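Local structure of fiber protein 2 (Human adenovirus type 41, 2BZU) at residues Ile19-Pro24 and Asn37-Leu42; Leu72-Asp77 and Tyr146-Lys151; Ala61-His66 and Pro159-Thr164. The protein probably forms spikes at the capsid vertices and, through its trimeric knob, attaches the virion to a host-cell receptor. All coordinates share one frame; numbering follows the deposited sequence.

All three contacts lie in the knob, the C-terminal head domain of the fiber, an antiparallel beta-sandwich. Contact 1 pairs strands 18-20 and 36-45 in one sheet; contact 2 pairs strands 69-76 and 146-153 in the other. Their centres are about 14 Å apart and they meet in the sandwich interior, where Leu38 and Leu40 pack on Leu72 and Leu74. Contact 3 joins two loops at one end of the domain, its centre about 18 and 20 Å from the centres of contacts 1 and 2. Contact 1 closes first along the chain; the segments of contact 2 then fall between those of contact 3. Contacts 1 and 3 also reach a second subunit of the trimer.

Contact 1 (Ile19-Pro24 and Asn37-Leu42); sequences IWSISP and NLFLCL
Asn37 meets Ser23 through its side-chain amide: ND2 donates to Ser23 O over 2.8 Å, from above the carbonyl plane although the oxygen lies close to the plane of the amide. Two waters extend this grip. One lies within hydrogen-bonding distance of Asn37 OD1 and Ser21 O; the other links ND2 to Pro24 O. At Leu38 the backbone O receives the hydroxyl of Ser21, OG to O 2.7 Å, well out of the carbonyl plane.

The Phe39 ring leaves on the sheet face opposite the Leu38 and Leu40 side chains, the face of Trp20 and Cys41. Trp20 CE3 comes to its edge, 3.8 Å from Phe39 CE1, the two ring planes inclined at 60°. Ile22 runs alongside, its CB 3.7 Å from the same CE1, and Val113 of a second subunit packs on both Ile22 and Phe39.

Leu40 O accepts from Ser21 N, and Leu40 N bonds to Ser21 OG at 2.9 Å and 174°. With chi1 at 67°, OG thus adds two bonds to strand 36-45 just past the end of strand 18-20. These strands are neighbours within an antiparallel sheet of the knob's beta-sandwich; Trp20 bonds on to Arg93, and strand 36-45 to strand 48-57. Cys41 then forms a non-hydrogen-bonded pair with Trp20, CB to CB 4.1 Å. Leu42 and Ile19 exchange two backbone bonds, Leu42 N to Ile19 O measuring 2.8 Å.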
ATOM      1  N   ILE A  19       2.289   2.999  16.008  1.00  7.59           N
ATOM      2  CA  ILE A  19       3.274   3.926  16.547  1.00  8.03           C
ATOM      3  C   ILE A  19       3.278   5.151  15.650  1.00  8.43           C
ATOM      4  O   ILE A  19       3.229   5.027  14.419  1.00  8.30           O
ATOM      5  CB  ILE A  19       4.689   3.336  16.586  1.00  8.79           C
ATOM      6  CG1 ILE A  19       4.732   2.081  17.453  1.00 10.30           C
ATOM      7  CG2 ILE A  19       5.677   4.386  17.110  1.00  9.76           C
ATOM      8  CD1 ILE A  19       6.054   1.322  17.333  1.00 10.30           C
ATOM      9  N   TRP A  20       3.346   6.332  16.256  1.00  7.95           N
ATOM     10  CA  TRP A  20       3.486   7.515  15.429  1.00  8.24           C
ATOM     11  C   TRP A  20       4.305   8.609  16.102  1.00  8.20           C
ATOM     12  O   TRP A  20       4.606   8.525  17.294  1.00  8.81           O
ATOM     13  CB  TRP A  20       2.130   8.019  14.909  1.00  8.32           C
ATOM     14  CG  TRP A  20       1.194   8.618  15.898  1.00  8.55           C
ATOM     15  CD1 TRP A  20       1.423   8.886  17.214  1.00 10.23           C
ATOM     16  CD2 TRP A  20      -0.152   9.040  15.626  1.00  9.08           C
ATOM     17  NE1 TRP A  20       0.293   9.439  17.794  1.00 11.46           N
ATOM     18  CE2 TRP A  20      -0.681   9.560  16.833  1.00 10.87           C
ATOM     19  CE3 TRP A  20      -0.966   9.027  14.490  1.00 10.50           C
ATOM     20  CZ2 TRP A  20      -1.980  10.072  16.915  1.00 11.74           C
ATOM     21  CZ3 TRP A  20      -2.270   9.550  14.579  1.00 12.05           C
ATOM     22  CH2 TRP A  20      -2.750  10.055  15.782  1.00 11.67           C
ATOM     23  N   SER A  21       4.670   9.618  15.308  1.00  8.21           N
ATOM     24  CA  SER A  21       5.439  10.751  15.824  1.00  8.68           C
ATOM     25  C   SER A  21       4.697  12.066  15.687  1.00  9.54           C
ATOM     26  O   SER A  21       5.307  13.129  15.470  1.00  9.69           O
ATOM     27  CB  SER A  21       6.794  10.856  15.107  1.00  8.66           C
ATOM     28  OG  SER A  21       6.631  11.195  13.744  1.00  9.12           O
ATOM     29  N   ILE A  22       3.375  12.029  15.841  1.00  9.23           N
ATOM     30  CA  ILE A  22       2.591  13.244  15.654  1.00 10.33           C
ATOM     31  C   ILE A  22       2.998  14.332  16.669  1.00 10.46           C
ATOM     32  O   ILE A  22       3.222  14.052  17.849  1.00 11.05           O
ATOM     33  CB  ILE A  22       1.062  12.955  15.728  1.00 10.33           C
ATOM     34  CG1 ILE A  22       0.299  14.023  14.942  1.00 12.28           C
ATOM     35  CG2 ILE A  22       0.588  12.851  17.156  1.00 11.80           C
ATOM     36  CD1 ILE A  22      -1.217  13.757  14.801  1.00 13.30           C
ATOM     37  N   SER A  23       3.117  15.552  16.164  1.00 10.71           N
ATOM     38  CA  SER A  23       3.513  16.686  16.979  1.00 11.95           C
ATOM     39  C   SER A  23       3.059  17.965  16.317  1.00 12.54           C
ATOM     40  O   SER A  23       3.319  18.171  15.149  1.00 12.75           O
ATOM     41  CB  SER A  23       5.032  16.723  17.117  1.00 12.20           C
ATOM     42  OG  SER A  23       5.440  17.822  17.921  1.00 14.59           O
ATOM     43  N   PRO A  24       2.367  18.837  17.058  1.00 13.69           N
ATOM     44  CA  PRO A  24       2.003  20.117  16.460  1.00 14.63           C
ATOM     45  C   PRO A  24       3.206  21.033  16.244  1.00 15.36           C
ATOM     46  O   PRO A  24       3.216  21.827  15.315  1.00 16.64           O
ATOM     47  CB  PRO A  24       1.032  20.723  17.476  1.00 15.34           C
ATOM     48  CG  PRO A  24       1.305  20.027  18.748  1.00 16.29           C
ATOM     49  CD  PRO A  24       1.838  18.665  18.420  1.00 14.20           C
ATOM     50  N   ASN A  37       9.357  19.193  11.088  1.00 11.95           N
ATOM     51  CA  ASN A  37       8.337  18.340  11.662  1.00 11.87           C
ATOM     52  C   ASN A  37       8.322  17.008  10.946  1.00 11.47           C
ATOM     53  O   ASN A  37       8.186  16.977   9.725  1.00 11.51           O
ATOM     54  CB  ASN A  37       6.956  18.985  11.540  1.00 11.98           C
ATOM     55  CG  ASN A  37       5.896  18.207  12.274  1.00 13.04           C
ATOM     56  OD1 ASN A  37       5.464  17.152  11.809  1.00 11.88           O
ATOM     57  ND2 ASN A  37       5.484  18.699  13.446  1.00 13.81           N
ATOM     58  N   LEU A  38       8.442  15.918  11.702  1.00 10.41           N
ATOM     59  CA  LEU A  38       8.408  14.576  11.137  1.00 10.49           C
ATOM     60  C   LEU A  38       7.158  13.873  11.619  1.00  9.88           C
ATOM     61  O   LEU A  38       6.951  13.757  12.843  1.00 10.81           O
ATOM     62  CB  LEU A  38       9.613  13.742  11.594  1.00 10.44           C
ATOM     63  CG  LEU A  38       9.603  12.264  11.119  1.00 12.92           C
ATOM     64  CD1 LEU A  38       9.732  12.219   9.589  1.00 15.51           C
ATOM     65  CD2 LEU A  38      10.658  11.450  11.784  1.00 15.43           C
ATOM     66  N   PHE A  39       6.331  13.411  10.690  1.00 10.13           N
ATOM     67  CA  PHE A  39       5.161  12.603  11.029  1.00  9.93           C
ATOM     68  C   PHE A  39       5.277  11.237  10.348  1.00  8.92           C
ATOM     69  O   PHE A  39       4.925  11.048   9.181  1.00  9.64           O
ATOM     70  CB  PHE A  39       3.874  13.303  10.611  1.00 10.10           C
ATOM     71  CG  PHE A  39       2.628  12.555  10.987  1.00 10.68           C
ATOM     72  CD1 PHE A  39       2.533  11.864  12.169  1.00 11.47           C
ATOM     73  CD2 PHE A  39       1.537  12.546  10.137  1.00 14.05           C
ATOM     74  CE1 PHE A  39       1.394  11.169  12.505  1.00 12.43           C
ATOM     75  CE2 PHE A  39       0.377  11.824  10.474  1.00 14.85           C
ATOM     76  CZ  PHE A  39       0.305  11.166  11.664  1.00 13.04           C
ATOM     77  N   LEU A  40       5.812  10.296  11.114  1.00  8.28           N
ATOM     78  CA  LEU A  40       5.940   8.908  10.699  1.00  8.55           C
ATOM     79  C   LEU A  40       4.884   8.132  11.457  1.00  7.91           C
ATOM     80  O   LEU A  40       4.752   8.277  12.672  1.00  8.14           O
ATOM     81  CB  LEU A  40       7.341   8.387  11.046  1.00  8.69           C
ATOM     82  CG  LEU A  40       7.599   6.884  10.885  1.00  8.73           C
ATOM     83  CD1 LEU A  40       7.377   6.428   9.467  1.00  9.28           C
ATOM     84  CD2 LEU A  40       9.009   6.519  11.305  1.00 10.04           C
ATOM     85  N   CYS A  41       4.124   7.305  10.744  1.00  7.57           N
ATOM     86  CA  CYS A  41       3.101   6.462  11.361  1.00  7.74           C
ATOM     87  C   CYS A  41       3.264   5.034  10.854  1.00  7.73           C
ATOM     88  O   CYS A  41       3.296   4.807   9.641  1.00  7.79           O
ATOM     89  CB  CYS A  41       1.727   6.981  11.005  1.00  8.07           C
ATOM     90  SG  CYS A  41       0.377   5.969  11.686  1.00  9.62           S
ATOM     91  N   LEU A  42       3.403   4.095  11.787  1.00  7.27           N
ATOM     92  CA  LEU A  42       3.558   2.677  11.495  1.00  7.32           C
ATOM     93  C   LEU A  42       2.368   1.935  12.048  1.00  7.44           C
ATOM     94  O   LEU A  42       2.047   2.078  13.241  1.00  7.40           O
ATOM     95  CB  LEU A  42       4.814   2.128  12.178  1.00  7.16           C
ATOM     96  CG  LEU A  42       6.161   2.802  11.887  1.00  7.48           C
ATOM     97  CD1 LEU A  42       7.273   2.116  12.709  1.00  9.49           C
ATOM     98  CD2 LEU A  42       6.475   2.761  10.398  1.00  9.07           C
TER
HETATM   99  O   HOH W   1       4.237  15.289  13.452  1.00 12.77           O
HETATM  100  O   HOH W   2       5.425  21.868  13.577  1.00 18.02           O

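Contact 2 (Leu72-Asp77 and Tyr146-Lys151); sequences LKLPFD and YAFTFK
Phe76 crosses from its own strand to the side chains of Tyr146 and Phe148. Its CB sits 4.2 Å from Tyr146 CB, its partner in a hydrogen-bonded pair, and 3.8 Å from Tyr146 O. Because chi1 is -59°, CG lies beside the backbone N, and the ring passes along the partner strand with CD2 near Tyr146 O, which lies in the ring plane at its edge. Farther out, CE2 reaches Phe148 CD2 at 3.7 Å, and CZ approaches Phe148 CE2. The ring planes of Phe76 and Phe148 stand almost perpendicular, at 88°, and the rings meet at a slant. Beyond them, Met108 packs on Phe76, while Tyr169 meets Phe148 edge-to-face.

Leu72 and Leu74 continue this face. Leu72 CD2 runs beside the Phe150 ring, and Leu74 CD1 comes to the edge of that ring, 4.1 Å from CE2. On the other face the extended chain of Lys73 lies across Thr149, CG to OG1 3.7 Å, and its NZ goes on to bond Glu141 O.

Six backbone hydrogen bonds join the strands in three reciprocal pairs, Leu72 with Phe150, Leu74 with Phe148 and Phe76 with Tyr146. The strand directions differ by 173°. Leu74 N, 2.9 Å from Phe148 O, lies almost in line with that carbonyl, whereas Tyr146 N approaches Phe76 O from above its carbonyl plane. Alternating side chains, with Leu72, Leu74 and Phe148 packed on strand 36-45 of the other sheet and Lys73 and Thr149 on the reverse, are the pattern of one sheet of a beta-sandwich, here that of the fiber knob.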
ATOM      1  N   LEU A  72      17.352  10.813   6.676  1.00 13.34           N
ATOM      2  CA  LEU A  72      16.941  10.732   8.069  1.00 13.45           C
ATOM      3  C   LEU A  72      17.107   9.277   8.492  1.00 12.88           C
ATOM      4  O   LEU A  72      16.513   8.381   7.895  1.00 12.05           O
ATOM      5  CB  LEU A  72      15.469  11.133   8.218  1.00 14.37           C
ATOM      6  CG  LEU A  72      14.807  10.867   9.580  1.00 15.95           C
ATOM      7  CD1 LEU A  72      15.378  11.804  10.614  1.00 18.03           C
ATOM      8  CD2 LEU A  72      13.291  11.008   9.473  1.00 17.92           C
ATOM      9  N   LYS A  73      17.885   9.062   9.541  1.00 12.04           N
ATOM     10  CA  LYS A  73      18.071   7.721  10.097  1.00 11.97           C
ATOM     11  C   LYS A  73      17.444   7.612  11.474  1.00 11.76           C
ATOM     12  O   LYS A  73      17.701   8.432  12.348  1.00 12.42           O
ATOM     13  CB  LYS A  73      19.549   7.390  10.188  1.00 12.61           C
ATOM     14  CG  LYS A  73      19.820   5.959  10.595  1.00 14.44           C
ATOM     15  CD  LYS A  73      21.315   5.690  10.513  1.00 17.14           C
ATOM     16  CE  LYS A  73      21.630   4.229  10.719  1.00 17.29           C
ATOM     17  NZ  LYS A  73      23.098   3.942  10.510  1.00 18.63           N
ATOM     18  N   LEU A  74      16.615   6.590  11.649  1.00  9.90           N
ATOM     19  CA  LEU A  74      16.040   6.269  12.945  1.00  9.61           C
ATOM     20  C   LEU A  74      16.640   4.939  13.386  1.00  9.26           C
ATOM     21  O   LEU A  74      16.306   3.877  12.836  1.00  8.82           O
ATOM     22  CB  LEU A  74      14.518   6.170  12.844  1.00  9.56           C
ATOM     23  CG  LEU A  74      13.777   7.385  12.294  1.00 11.67           C
ATOM     24  CD1 LEU A  74      12.290   7.098  12.372  1.00 12.26           C
ATOM     25  CD2 LEU A  74      14.108   8.643  13.067  1.00 13.04           C
ATOM     26  N   PRO A  75      17.537   4.980  14.391  1.00  9.27           N
ATOM     27  CA  PRO A  75      18.165   3.781  14.941  1.00  9.79           C
ATOM     28  C   PRO A  75      17.429   3.245  16.161  1.00  8.99           C
ATOM     29  O   PRO A  75      16.889   4.018  16.953  1.00  9.46           O
ATOM     30  CB  PRO A  75      19.546   4.285  15.350  1.00 10.19           C
ATOM     31  CG  PRO A  75      19.263   5.704  15.823  1.00 10.23           C
ATOM     32  CD  PRO A  75      18.049   6.206  15.036  1.00 10.10           C
ATOM     33  N   PHE A  76      17.399   1.920  16.299  1.00  9.20           N
ATOM     34  CA  PHE A  76      16.745   1.248  17.436  1.00  9.27           C
ATOM     35  C   PHE A  76      17.699   0.234  18.052  1.00 10.04           C
ATOM     36  O   PHE A  76      18.555  -0.339  17.358  1.00 10.28           O
ATOM     37  CB  PHE A  76      15.480   0.509  16.985  1.00  9.08           C
ATOM     38  CG  PHE A  76      14.467   1.407  16.351  1.00  8.37           C
ATOM     39  CD1 PHE A  76      13.438   1.952  17.097  1.00  9.01           C
ATOM     40  CD2 PHE A  76      14.548   1.734  15.000  1.00  9.03           C
ATOM     41  CE1 PHE A  76      12.519   2.798  16.501  1.00  8.92           C
ATOM     42  CE2 PHE A  76      13.617   2.561  14.412  1.00 10.34           C
ATOM     43  CZ  PHE A  76      12.626   3.115  15.163  1.00 10.55           C
ATOM     44  N   ASP A  77      17.519  -0.029  19.338  1.00 10.27           N
ATOM     45  CA  ASP A  77      18.281  -1.085  19.995  1.00 11.21           C
ATOM     46  C   ASP A  77      17.652  -2.448  19.682  1.00 11.55           C
ATOM     47  O   ASP A  77      16.636  -2.527  18.974  1.00 11.35           O
ATOM     48  CB  ASP A  77      18.488  -0.815  21.494  1.00 12.07           C
ATOM     49  CG  ASP A  77      17.232  -0.915  22.328  1.00 11.57           C
ATOM     50  OD1 ASP A  77      16.197  -1.444  21.860  1.00 11.43           O
ATOM     51  OD2 ASP A  77      17.272  -0.433  23.506  1.00 13.74           O
ATOM     52  N   TYR A 146      18.368  -2.278  14.969  1.00  9.15           N
ATOM     53  CA  TYR A 146      17.543  -2.083  13.768  1.00  9.08           C
ATOM     54  C   TYR A 146      17.602  -0.637  13.342  1.00  7.99           C
ATOM     55  O   TYR A 146      18.016   0.236  14.113  1.00  9.28           O
ATOM     56  CB  TYR A 146      16.089  -2.442  14.094  1.00  8.46           C
ATOM     57  CG  TYR A 146      15.926  -3.852  14.616  1.00  8.86           C
ATOM     58  CD1 TYR A 146      15.746  -4.919  13.735  1.00  8.72           C
ATOM     59  CD2 TYR A 146      15.950  -4.130  15.990  1.00  9.61           C
ATOM     60  CE1 TYR A 146      15.615  -6.205  14.193  1.00  9.59           C
ATOM     61  CE2 TYR A 146      15.824  -5.428  16.459  1.00 10.35           C
ATOM     62  CZ  TYR A 146      15.653  -6.469  15.561  1.00  9.90           C
ATOM     63  OH  TYR A 146      15.544  -7.777  15.998  1.00 13.42           O
ATOM     64  N   ALA A 147      17.181  -0.365  12.115  1.00  8.43           N
ATOM     65  CA  ALA A 147      17.102   1.013  11.665  1.00  7.92           C
ATOM     66  C   ALA A 147      16.208   1.197  10.459  1.00  8.07           C
ATOM     67  O   ALA A 147      15.962   0.254   9.683  1.00  8.72           O
ATOM     68  CB  ALA A 147      18.497   1.550  11.330  1.00  8.59           C
ATOM     69  N   PHE A 148      15.723   2.430  10.308  1.00  9.17           N
ATOM     70  CA  PHE A 148      15.173   2.919   9.044  1.00  9.44           C
ATOM     71  C   PHE A 148      16.087   4.031   8.574  1.00  8.64           C
ATOM     72  O   PHE A 148      16.436   4.898   9.359  1.00  9.52           O
ATOM     73  CB  PHE A 148      13.793   3.567   9.186  1.00  9.58           C
ATOM     74  CG  PHE A 148      12.734   2.691   9.767  1.00 10.06           C
ATOM     75  CD1 PHE A 148      12.159   1.699   9.007  1.00 11.62           C
ATOM     76  CD2 PHE A 148      12.224   2.935  11.032  1.00 12.49           C
ATOM     77  CE1 PHE A 148      11.171   0.906   9.493  1.00 12.77           C
ATOM     78  CE2 PHE A 148      11.186   2.127  11.531  1.00 12.68           C
ATOM     79  CZ  PHE A 148      10.676   1.108  10.747  1.00 12.45           C
ATOM     80  N   THR A 149      16.439   4.032   7.292  1.00  9.15           N
ATOM     81  CA  THR A 149      17.131   5.167   6.707  1.00  9.63           C
ATOM     82  C   THR A 149      16.307   5.646   5.529  1.00 10.26           C
ATOM     83  O   THR A 149      16.142   4.927   4.550  1.00 10.50           O
ATOM     84  CB  THR A 149      18.554   4.800   6.236  1.00 10.56           C
ATOM     85  OG1 THR A 149      19.287   4.229   7.328  1.00 11.10           O
ATOM     86  CG2 THR A 149      19.284   6.030   5.723  1.00 14.07           C
ATOM     87  N   PHE A 150      15.783   6.851   5.670  1.00 10.23           N
ATOM     88  CA  PHE A 150      14.947   7.490   4.670  1.00 11.22           C
ATOM     89  C   PHE A 150      15.773   8.483   3.880  1.00 11.14           C
ATOM     90  O   PHE A 150      16.621   9.174   4.437  1.00 12.64           O
ATOM     91  CB  PHE A 150      13.794   8.229   5.332  1.00 11.39           C
ATOM     92  CG  PHE A 150      12.911   7.353   6.165  1.00 10.45           C
ATOM     93  CD1 PHE A 150      11.991   6.503   5.569  1.00 10.93           C
ATOM     94  CD2 PHE A 150      12.975   7.396   7.552  1.00  9.46           C
ATOM     95  CE1 PHE A 150      11.177   5.707   6.322  1.00 11.84           C
ATOM     96  CE2 PHE A 150      12.151   6.610   8.322  1.00  9.86           C
ATOM     97  CZ  PHE A 150      11.248   5.760   7.705  1.00 10.12           C
ATOM     98  N   LYS A 151      15.515   8.569   2.583  1.00 11.49           N
ATOM     99  CA  LYS A 151      16.191   9.562   1.745  1.00 11.82           C
ATOM    100  C   LYS A 151      15.183  10.207   0.799  1.00 11.75           C
ATOM    101  O   LYS A 151      14.401   9.499   0.166  1.00 12.27           O
ATOM    102  CB  LYS A 151      17.319   8.905   0.940  1.00 13.27           C
ATOM    103  CG  LYS A 151      18.093   9.891   0.090  1.00 14.49           C
ATOM    104  CD  LYS A 151      19.046   9.153  -0.859  1.00 17.13           C
ATOM    105  CE  LYS A 151      19.754  10.111  -1.800  1.00 18.80           C
ATOM    106  NZ  LYS A 151      20.680   9.387  -2.728  1.00 21.23           N
TER

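Contact 3 (Ala61-His66 and Pro159-Thr164); sequences ALREMH and PFHPPT
This is a loop-to-loop contact at one end of the knob's beta-sandwich, where the end of a short 3-10 segment, here Ala61 to Arg63, between strands 48-57 and 69-76 meets the proline-rich segment leading into strand 165-170. A single backbone hydrogen bond ties the two: Phe160 N donates to Leu62 O at 2.7 Å and 173°. The 3-10 turn is itself closed by Glu64 N bonding to Ala61 O, and Pro159 CA adds a C-H...O contact to Leu62 O.

Around that bond the apolar side chains close in. Leu62 CD2 lies beside Phe160, 4.0 Å from its CB. Met65 approaches the same CB with CG at 4.0 Å. Folded at both chi2 and chi3, the methionine brings its sulfur obliquely to the Phe160 ring, SD standing 5.5 Å from the ring centroid in a Met-aromatic contact. The ring swings away from the 3-10 turn, and one of its faces is covered by CD of Pro162. Leu70 of strand 69-76 packs against Leu62, Met65 and Phe160 together, joining the loops to the sandwich.

On the solvent side Arg63 and His161, both exposed, flank Pro159. Arg63 starts out away from the proline segment, but bends at chi2 (-56°) and chi3 (-50°) bring its head back over Pro159, while NH1 is held by Gly57 O. The edge of the His161 ring faces that same NH1, with CD2 at 4.2 Å. Pro159 CB sits over the centre of one face of the guanidinium, 3.6 Å from Arg63 CZ.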
ATOM      1  N   ALA A  61      18.010  26.372   6.387  1.00 18.07           N
ATOM      2  CA  ALA A  61      18.179  25.947   4.999  1.00 18.51           C
ATOM      3  C   ALA A  61      17.031  25.086   4.498  1.00 18.12           C
ATOM      4  O   ALA A  61      16.835  24.947   3.295  1.00 19.18           O
ATOM      5  CB  ALA A  61      19.514  25.201   4.821  1.00 18.89           C
ATOM      6  N   LEU A  62      16.252  24.521   5.420  1.00 17.55           N
ATOM      7  CA  LEU A  62      15.095  23.740   5.025  1.00 17.29           C
ATOM      8  C   LEU A  62      14.024  24.598   4.361  1.00 18.19           C
ATOM      9  O   LEU A  62      13.087  24.060   3.768  1.00 19.07           O
ATOM     10  CB  LEU A  62      14.506  22.994   6.221  1.00 16.48           C
ATOM     11  CG  LEU A  62      15.363  21.854   6.771  1.00 15.64           C
ATOM     12  CD1 LEU A  62      14.768  21.355   8.064  1.00 15.47           C
ATOM     13  CD2 LEU A  62      15.524  20.725   5.757  1.00 16.32           C
ATOM     14  N   ARG A  63      14.139  25.920   4.479  1.00 18.69           N
ATOM     15  CA  ARG A  63      13.224  26.829   3.772  1.00 19.45           C
ATOM     16  C   ARG A  63      13.762  27.306   2.414  1.00 19.90           C
ATOM     17  O   ARG A  63      13.014  27.886   1.605  1.00 20.19           O
ATOM     18  CB  ARG A  63      12.916  28.033   4.647  1.00 20.03           C
ATOM     19  CG  ARG A  63      12.205  27.709   5.939  1.00 21.51           C
ATOM     20  CD  ARG A  63      10.892  26.942   5.739  1.00 24.14           C
ATOM     21  NE  ARG A  63      10.006  27.564   4.756  1.00 26.52           N
ATOM     22  CZ  ARG A  63       8.938  26.975   4.218  1.00 27.35           C
ATOM     23  NH1 ARG A  63       8.578  25.743   4.572  1.00 27.97           N
ATOM     24  NH2 ARG A  63       8.221  27.625   3.323  1.00 28.89           N
ATOM     25  N   GLU A  64      15.047  27.044   2.177  1.00 20.00           N
ATOM     26  CA  GLU A  64      15.742  27.419   0.944  1.00 20.60           C
ATOM     27  C   GLU A  64      16.949  26.484   0.777  1.00 20.25           C
ATOM     28  O   GLU A  64      18.078  26.821   1.148  1.00 20.24           O
ATOM     29  CB  GLU A  64      16.187  28.883   1.032  1.00 21.75           C
ATOM     30  CG  GLU A  64      16.736  29.426  -0.267  1.00 24.12           C
ATOM     31  CD  GLU A  64      16.936  30.947  -0.271  1.00 28.46           C
ATOM     32  OE1 GLU A  64      16.603  31.626   0.736  1.00 31.51           O
ATOM     33  OE2 GLU A  64      17.411  31.469  -1.304  1.00 32.12           O
ATOM     34  N   MET A  65      16.690  25.305   0.228  1.00 18.47           N
ATOM     35  CA  MET A  65      17.682  24.219   0.237  1.00 17.94           C
ATOM     36  C   MET A  65      18.945  24.540  -0.548  1.00 18.87           C
ATOM     37  O   MET A  65      18.899  25.219  -1.564  1.00 19.09           O
ATOM     38  CB  MET A  65      17.074  22.914  -0.286  1.00 17.89           C
ATOM     39  CG  MET A  65      16.132  22.272   0.739  1.00 16.39           C
ATOM     40  SD  MET A  65      17.011  21.569   2.145  1.00 16.16           S
ATOM     41  CE  MET A  65      17.485  19.987   1.466  1.00 17.63           C
ATOM     42  N   HIS A  66      20.063  24.044  -0.034  1.00 19.58           N
ATOM     43  CA  HIS A  66      21.338  24.101  -0.724  1.00 21.23           C
ATOM     44  C   HIS A  66      21.638  22.769  -1.387  1.00 19.95           C
ATOM     45  O   HIS A  66      21.967  22.714  -2.572  1.00 21.13           O
ATOM     46  CB  HIS A  66      22.431  24.511   0.253  1.00 22.83           C
ATOM     47  CG  HIS A  66      22.264  25.903   0.779  1.00 28.45           C
ATOM     48  ND1 HIS A  66      22.154  27.005  -0.047  1.00 33.42           N
ATOM     49  CD2 HIS A  66      22.168  26.371   2.047  1.00 32.57           C
ATOM     50  CE1 HIS A  66      21.999  28.090   0.692  1.00 34.73           C
ATOM     51  NE2 HIS A  66      22.010  27.734   1.965  1.00 34.97           N
ATOM     52  N   PRO A 159      11.911  25.491  -0.415  1.00 18.82           N
ATOM     53  CA  PRO A 159      11.647  24.831   0.864  1.00 18.43           C
ATOM     54  C   PRO A 159      11.560  23.320   0.708  1.00 17.84           C
ATOM     55  O   PRO A 159      11.114  22.819  -0.330  1.00 18.02           O
ATOM     56  CB  PRO A 159      10.307  25.417   1.313  1.00 18.68           C
ATOM     57  CG  PRO A 159       9.823  26.274   0.229  1.00 19.42           C
ATOM     58  CD  PRO A 159      10.832  26.405  -0.828  1.00 19.16           C
ATOM     59  N   PHE A 160      11.986  22.606   1.744  1.00 16.69           N
ATOM     60  CA  PHE A 160      11.904  21.155   1.758  1.00 15.73           C
ATOM     61  C   PHE A 160      10.553  20.728   2.327  1.00 15.99           C
ATOM     62  O   PHE A 160      10.289  20.926   3.504  1.00 15.65           O
ATOM     63  CB  PHE A 160      13.052  20.595   2.603  1.00 14.95           C
ATOM     64  CG  PHE A 160      13.106  19.096   2.635  1.00 14.89           C
ATOM     65  CD1 PHE A 160      13.470  18.383   1.515  1.00 14.78           C
ATOM     66  CD2 PHE A 160      12.789  18.394   3.792  1.00 13.49           C
ATOM     67  CE1 PHE A 160      13.522  16.994   1.533  1.00 14.20           C
ATOM     68  CE2 PHE A 160      12.840  17.012   3.807  1.00 13.79           C
ATOM     69  CZ  PHE A 160      13.200  16.318   2.684  1.00 14.43           C
ATOM     70  N   HIS A 161       9.690  20.178   1.472  1.00 17.07           N
ATOM     71  CA  HIS A 161       8.424  19.599   1.924  1.00 19.12           C
ATOM     72  C   HIS A 161       7.913  18.582   0.902  1.00 17.80           C
ATOM     73  O   HIS A 161       6.967  18.837   0.149  1.00 18.20           O
ATOM     74  CB  HIS A 161       7.363  20.644   2.309  1.00 20.95           C
ATOM     75  CG  HIS A 161       7.227  21.802   1.370  1.00 25.82           C
ATOM     76  ND1 HIS A 161       7.002  21.650   0.019  1.00 31.38           N
ATOM     77  CD2 HIS A 161       7.215  23.139   1.606  1.00 30.24           C
ATOM     78  CE1 HIS A 161       6.889  22.844  -0.544  1.00 31.90           C
ATOM     79  NE2 HIS A 161       7.008  23.765   0.398  1.00 31.76           N
ATOM     80  N   PRO A 162       8.553  17.416   0.867  1.00 16.34           N
ATOM     81  CA  PRO A 162       8.187  16.384  -0.080  1.00 16.26           C
ATOM     82  C   PRO A 162       6.789  15.828   0.182  1.00 16.33           C
ATOM     83  O   PRO A 162       6.275  15.969   1.293  1.00 15.91           O
ATOM     84  CB  PRO A 162       9.255  15.298   0.114  1.00 16.64           C
ATOM     85  CG  PRO A 162       9.941  15.633   1.352  1.00 17.14           C
ATOM     86  CD  PRO A 162       9.657  17.019   1.752  1.00 16.11           C
ATOM     87  N   PRO A 163       6.177  15.220  -0.842  1.00 16.70           N
ATOM     88  CA  PRO A 163       4.891  14.569  -0.621  1.00 15.98           C
ATOM     89  C   PRO A 163       5.050  13.401   0.361  1.00 14.74           C
ATOM     90  O   PRO A 163       6.137  12.836   0.498  1.00 14.61           O
ATOM     91  CB  PRO A 163       4.517  14.041  -1.999  1.00 17.25           C
ATOM     92  CG  PRO A 163       5.415  14.691  -2.952  1.00 19.04           C
ATOM     93  CD  PRO A 163       6.625  15.104  -2.238  1.00 17.56           C
ATOM     94  N   THR A 164       3.954  13.048   1.017  1.00 13.19           N
ATOM     95  CA  THR A 164       3.900  11.866   1.846  1.00 12.41           C
ATOM     96  C   THR A 164       4.279  10.634   1.046  1.00 11.83           C
ATOM     97  O   THR A 164       3.905  10.492  -0.122  1.00 13.27           O
ATOM     98  CB  THR A 164       2.493  11.697   2.420  1.00 12.84           C
ATOM     99  OG1 THR A 164       2.146  12.883   3.128  1.00 13.54           O
ATOM    100  CG2 THR A 164       2.392  10.514   3.348  1.00 12.20           C
TER